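Long-range contact in xyloglucan-specific endo-beta-1,4-glucanase (PDB 4W88), which hydrolyses internal beta-1,4-glucosidic linkages in the backbone of xyloglucan, a branched plant cell-wall polysaccharide: residues Asn201-Pro213 / Gln252-Ile265. The protein carries 1 engineered substitution. Numbering follows the deposited sequence.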
# COMPACT_ATOMS: atom_id res chain seq x y z
N ASN A 201 7.24 -7.76 -3.59
CA ASN A 201 8.70 -7.94 -3.71
C ASN A 201 9.22 -7.35 -5.02
O ASN A 201 8.53 -7.40 -6.04
CB ASN A 201 9.05 -9.44 -3.56
CG ASN A 201 10.52 -9.72 -3.71
OD1 ASN A 201 11.03 -9.90 -4.84
ND2 ASN A 201 11.23 -9.75 -2.60
N SER A 202 10.43 -6.78 -4.96
CA SER A 202 11.09 -6.14 -6.11
C SER A 202 12.43 -6.76 -6.54
O SER A 202 13.22 -6.11 -7.25
CB SER A 202 11.30 -4.64 -5.84
OG SER A 202 12.17 -4.47 -4.81
N ASP A 203 12.69 -7.99 -6.12
CA ASP A 203 13.89 -8.74 -6.58
C ASP A 203 13.73 -9.00 -8.09
O ASP A 203 12.59 -9.14 -8.63
CB ASP A 203 14.07 -10.07 -5.84
CG ASP A 203 14.19 -9.92 -4.32
OD1 ASP A 203 14.42 -8.84 -3.78
OD2 ASP A 203 14.08 -10.98 -3.63
N GLU A 204 14.88 -9.16 -8.74
CA GLU A 204 14.93 -9.30 -10.18
C GLU A 204 14.03 -10.45 -10.71
O GLU A 204 13.23 -10.20 -11.64
CB GLU A 204 16.39 -9.41 -10.74
CG GLU A 204 16.35 -9.60 -12.25
CD GLU A 204 17.66 -9.24 -12.91
OE1 GLU A 204 18.69 -9.26 -12.23
OE2 GLU A 204 17.60 -8.91 -14.08
N PRO A 205 14.14 -11.68 -10.12
CA PRO A 205 13.30 -12.75 -10.62
C PRO A 205 11.78 -12.43 -10.51
O PRO A 205 10.96 -12.83 -11.37
CB PRO A 205 13.68 -13.95 -9.73
CG PRO A 205 15.01 -13.61 -9.17
CD PRO A 205 14.97 -12.14 -8.99
N THR A 206 11.39 -11.70 -9.45
CA THR A 206 9.99 -11.39 -9.23
C THR A 206 9.50 -10.39 -10.28
O THR A 206 8.40 -10.53 -10.80
CB THR A 206 9.82 -10.77 -7.85
OG1 THR A 206 10.62 -11.48 -6.89
CG2 THR A 206 8.37 -10.67 -7.44
N LEU A 207 10.34 -9.41 -10.61
CA LEU A 207 9.94 -8.42 -11.61
C LEU A 207 9.94 -9.04 -13.01
O LEU A 207 9.07 -8.72 -13.80
CB LEU A 207 10.86 -7.22 -11.56
CG LEU A 207 10.81 -6.31 -10.33
CD1 LEU A 207 11.94 -5.28 -10.40
CD2 LEU A 207 9.46 -5.62 -10.24
N LYS A 208 10.97 -9.86 -13.31
CA LYS A 208 11.07 -10.57 -14.60
C LYS A 208 9.79 -11.37 -14.88
O LYS A 208 9.36 -11.46 -16.00
CB LYS A 208 12.31 -11.47 -14.63
CG LYS A 208 12.56 -12.20 -15.91
CD LYS A 208 13.86 -13.03 -15.80
CE LYS A 208 15.11 -12.16 -15.67
NZ LYS A 208 16.40 -12.92 -15.76
N ASP A 209 9.13 -11.90 -13.87
CA ASP A 209 7.94 -12.72 -14.12
C ASP A 209 6.64 -11.96 -14.13
O ASP A 209 5.60 -12.56 -14.31
CB ASP A 209 7.82 -13.85 -13.08
CG ASP A 209 8.77 -15.00 -13.36
OD1 ASP A 209 9.38 -15.04 -14.45
OD2 ASP A 209 8.93 -15.87 -12.49
N LEU A 210 6.64 -10.68 -13.83
CA LEU A 210 5.40 -9.92 -13.71
C LEU A 210 4.84 -9.60 -15.08
O LEU A 210 5.49 -8.96 -15.89
CB LEU A 210 5.62 -8.59 -12.99
CG LEU A 210 4.38 -7.72 -12.76
CD1 LEU A 210 3.45 -8.32 -11.70
CD2 LEU A 210 4.81 -6.34 -12.34
N GLU A 211 3.62 -10.04 -15.34
CA GLU A 211 2.92 -9.70 -16.59
C GLU A 211 2.39 -8.30 -16.52
O GLU A 211 1.79 -7.90 -15.50
CB GLU A 211 1.75 -10.64 -16.76
CG GLU A 211 1.08 -10.57 -18.09
CD GLU A 211 -0.02 -11.59 -18.21
OE1 GLU A 211 0.04 -12.67 -17.56
OE2 GLU A 211 -0.97 -11.26 -18.94
N ILE A 212 2.62 -7.53 -17.57
CA ILE A 212 2.13 -6.17 -17.58
C ILE A 212 0.83 -6.13 -18.38
O ILE A 212 0.82 -6.38 -19.58
CB ILE A 212 3.15 -5.23 -18.24
CG1 ILE A 212 4.54 -5.37 -17.60
CG2 ILE A 212 2.63 -3.80 -18.28
CD1 ILE A 212 4.56 -5.09 -16.12
N PRO A 213 -0.27 -5.73 -17.75
CA PRO A 213 -1.51 -5.64 -18.50
C PRO A 213 -1.48 -4.67 -19.67
O PRO A 213 -0.84 -3.62 -19.60
CB PRO A 213 -2.48 -5.09 -17.46
CG PRO A 213 -1.88 -5.48 -16.14
CD PRO A 213 -0.46 -5.27 -16.37
N GLN A 252 18.58 -2.12 -5.87
CA GLN A 252 17.19 -2.55 -5.98
C GLN A 252 16.42 -1.62 -6.93
O GLN A 252 15.69 -2.08 -7.81
CB GLN A 252 16.57 -2.54 -4.60
CG GLN A 252 15.11 -2.89 -4.58
CD GLN A 252 14.55 -2.88 -3.17
OE1 GLN A 252 14.42 -1.84 -2.52
NE2 GLN A 252 14.17 -4.04 -2.71
N TYR A 253 16.60 -0.30 -6.75
CA TYR A 253 15.97 0.65 -7.65
C TYR A 253 16.39 0.48 -9.10
O TYR A 253 15.58 0.69 -10.01
CB TYR A 253 16.28 2.06 -7.19
CG TYR A 253 15.54 3.15 -7.92
CD1 TYR A 253 14.21 3.41 -7.63
CD2 TYR A 253 16.15 3.92 -8.92
CE1 TYR A 253 13.52 4.40 -8.30
CE2 TYR A 253 15.46 4.92 -9.59
CZ TYR A 253 14.14 5.18 -9.26
OH TYR A 253 13.40 6.19 -9.88
N ASN A 254 17.63 0.10 -9.37
CA ASN A 254 18.01 -0.13 -10.77
C ASN A 254 17.25 -1.28 -11.40
O ASN A 254 16.99 -1.28 -12.60
CB ASN A 254 19.51 -0.24 -10.87
CG ASN A 254 20.18 1.12 -10.67
OD1 ASN A 254 19.53 2.19 -10.77
ND2 ASN A 254 21.43 1.10 -10.36
N ASN A 255 16.84 -2.26 -10.61
CA ASN A 255 15.98 -3.28 -11.14
C ASN A 255 14.56 -2.78 -11.43
O ASN A 255 13.96 -3.12 -12.46
CB ASN A 255 15.95 -4.47 -10.21
CG ASN A 255 17.18 -5.33 -10.38
OD1 ASN A 255 17.84 -5.36 -11.44
ND2 ASN A 255 17.51 -6.02 -9.35
N ILE A 256 14.03 -1.95 -10.54
CA ILE A 256 12.74 -1.32 -10.76
C ILE A 256 12.79 -0.48 -12.06
O ILE A 256 11.87 -0.55 -12.88
CB ILE A 256 12.33 -0.49 -9.53
CG1 ILE A 256 12.10 -1.44 -8.33
CG2 ILE A 256 11.04 0.26 -9.81
CD1 ILE A 256 12.05 -0.78 -6.95
N LYS A 257 13.88 0.27 -12.25
CA LYS A 257 14.12 1.01 -13.49
C LYS A 257 14.16 0.07 -14.75
O LYS A 257 13.49 0.33 -15.76
CB LYS A 257 15.43 1.82 -13.36
CG LYS A 257 15.19 3.31 -13.11
CD LYS A 257 16.46 4.17 -13.28
CE LYS A 257 16.67 4.61 -14.69
NZ LYS A 257 15.72 5.67 -15.09
N LYS A 258 14.97 -0.98 -14.69
CA LYS A 258 15.15 -1.88 -15.82
C LYS A 258 13.81 -2.46 -16.25
O LYS A 258 13.48 -2.54 -17.44
CB LYS A 258 16.06 -3.02 -15.38
CG LYS A 258 16.69 -3.91 -16.44
CD LYS A 258 17.90 -4.55 -15.76
CE LYS A 258 18.85 -5.21 -16.71
NZ LYS A 258 18.37 -6.58 -16.99
N TYR A 259 13.04 -2.93 -15.31
CA TYR A 259 11.85 -3.72 -15.69
C TYR A 259 10.56 -2.94 -15.79
O TYR A 259 9.62 -3.41 -16.41
CB TYR A 259 11.69 -4.86 -14.70
CG TYR A 259 12.70 -5.97 -14.87
CD1 TYR A 259 12.46 -7.00 -15.77
CD2 TYR A 259 13.89 -5.98 -14.16
CE1 TYR A 259 13.38 -8.01 -15.94
CE2 TYR A 259 14.83 -7.00 -14.36
CZ TYR A 259 14.54 -8.00 -15.25
OH TYR A 259 15.38 -9.02 -15.50
N LEU A 260 10.51 -1.74 -15.19
CA LEU A 260 9.27 -0.97 -15.10
C LEU A 260 9.46 0.46 -15.60
O LEU A 260 8.90 0.85 -16.62
CB LEU A 260 8.68 -1.05 -13.64
CG LEU A 260 8.24 -2.43 -13.19
CD1 LEU A 260 7.89 -2.49 -11.68
CD2 LEU A 260 7.07 -2.92 -13.97
N ILE A 261 10.26 1.25 -14.90
CA ILE A 261 10.27 2.69 -15.17
C ILE A 261 10.77 2.92 -16.58
O ILE A 261 10.21 3.75 -17.32
CB ILE A 261 11.15 3.45 -14.16
CG1 ILE A 261 10.56 3.33 -12.75
CG2 ILE A 261 11.35 4.90 -14.57
CD1 ILE A 261 11.52 3.71 -11.66
N ASP A 262 11.84 2.23 -16.96
CA ASP A 262 12.44 2.49 -18.30
C ASP A 262 11.68 1.83 -19.47
O ASP A 262 11.96 2.04 -20.62
CB ASP A 262 13.89 2.11 -18.31
CG ASP A 262 14.77 3.01 -17.42
OD1 ASP A 262 14.37 4.14 -16.96
OD2 ASP A 262 15.90 2.57 -17.18
N LYS A 263 10.68 1.05 -19.11
CA LYS A 263 9.73 0.59 -20.05
C LYS A 263 8.47 1.42 -20.05
O LYS A 263 7.50 1.06 -20.74
CB LYS A 263 9.37 -0.86 -19.75
CG LYS A 263 10.49 -1.88 -19.81
CD LYS A 263 9.78 -3.24 -19.76
CE LYS A 263 10.69 -4.43 -19.72
NZ LYS A 263 11.57 -4.47 -20.92
N GLY A 264 8.44 2.51 -19.32
CA GLY A 264 7.26 3.39 -19.30
C GLY A 264 6.05 2.92 -18.51
O GLY A 264 4.94 3.33 -18.77
N ILE A 265 6.29 2.04 -17.55
CA ILE A 265 5.24 1.47 -16.72
C ILE A 265 5.21 2.25 -15.38
O ILE A 265 6.26 2.35 -14.70
CB ILE A 265 5.47 -0.04 -16.43
CG1 ILE A 265 5.72 -0.94 -17.67
CG2 ILE A 265 4.30 -0.57 -15.60
CD1 ILE A 265 4.68 -0.78 -18.72
O HOH W 1 15.71 -5.62 -7.12
O HOH W 2 15.01 -6.20 -4.25
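Tyr259 OH donates to Glu204 OE2 at 2.6 Å, meeting the anti lone pair of the carboxylate; OE2 lies at the ring edge, with carboxylate and ring planes 75° apart. Glu204 reaches the hydroxyl by an extended chain whose CG is anti to the backbone N (chi1 178°), and Lys258 NZ adds a long salt bridge to Glu204 OE2 at 3.8 Å. Over one face of the Tyr259 ring lies Lys208 N, offset toward the rim, while Leu207 CB approaches Tyr259 CG obliquely at 4.0 Å. A phenylalanine in place of Tyr259 would probably keep this apolar packing but leave Glu204 OE2 without its short hydrogen bond. Leu207 is a knob among Asn255, Ile256, Tyr259 and Leu260; its CD2 meets Leu260 CD1 at 3.8 Å. Farther along, Ile212 CG2 packs on Ile265 CD1 at 3.7 Å. At the other end water 1 joins Ser202 O to Asn255 ND2, and water 2 joins Asp203 OD1 to Gln252 NE2, whose OE1 is held by Thr226. Behind the apolar cluster, Leu260 and Ile265 rest on Val220 of strand 218-223. Segments 204-208 and 252-261, nearly parallel with axes 12° apart, thus pack side by side outside a (beta/alpha)8 TIM barrel, helix 204-208 following the fifth strand and 246-261 the sixth.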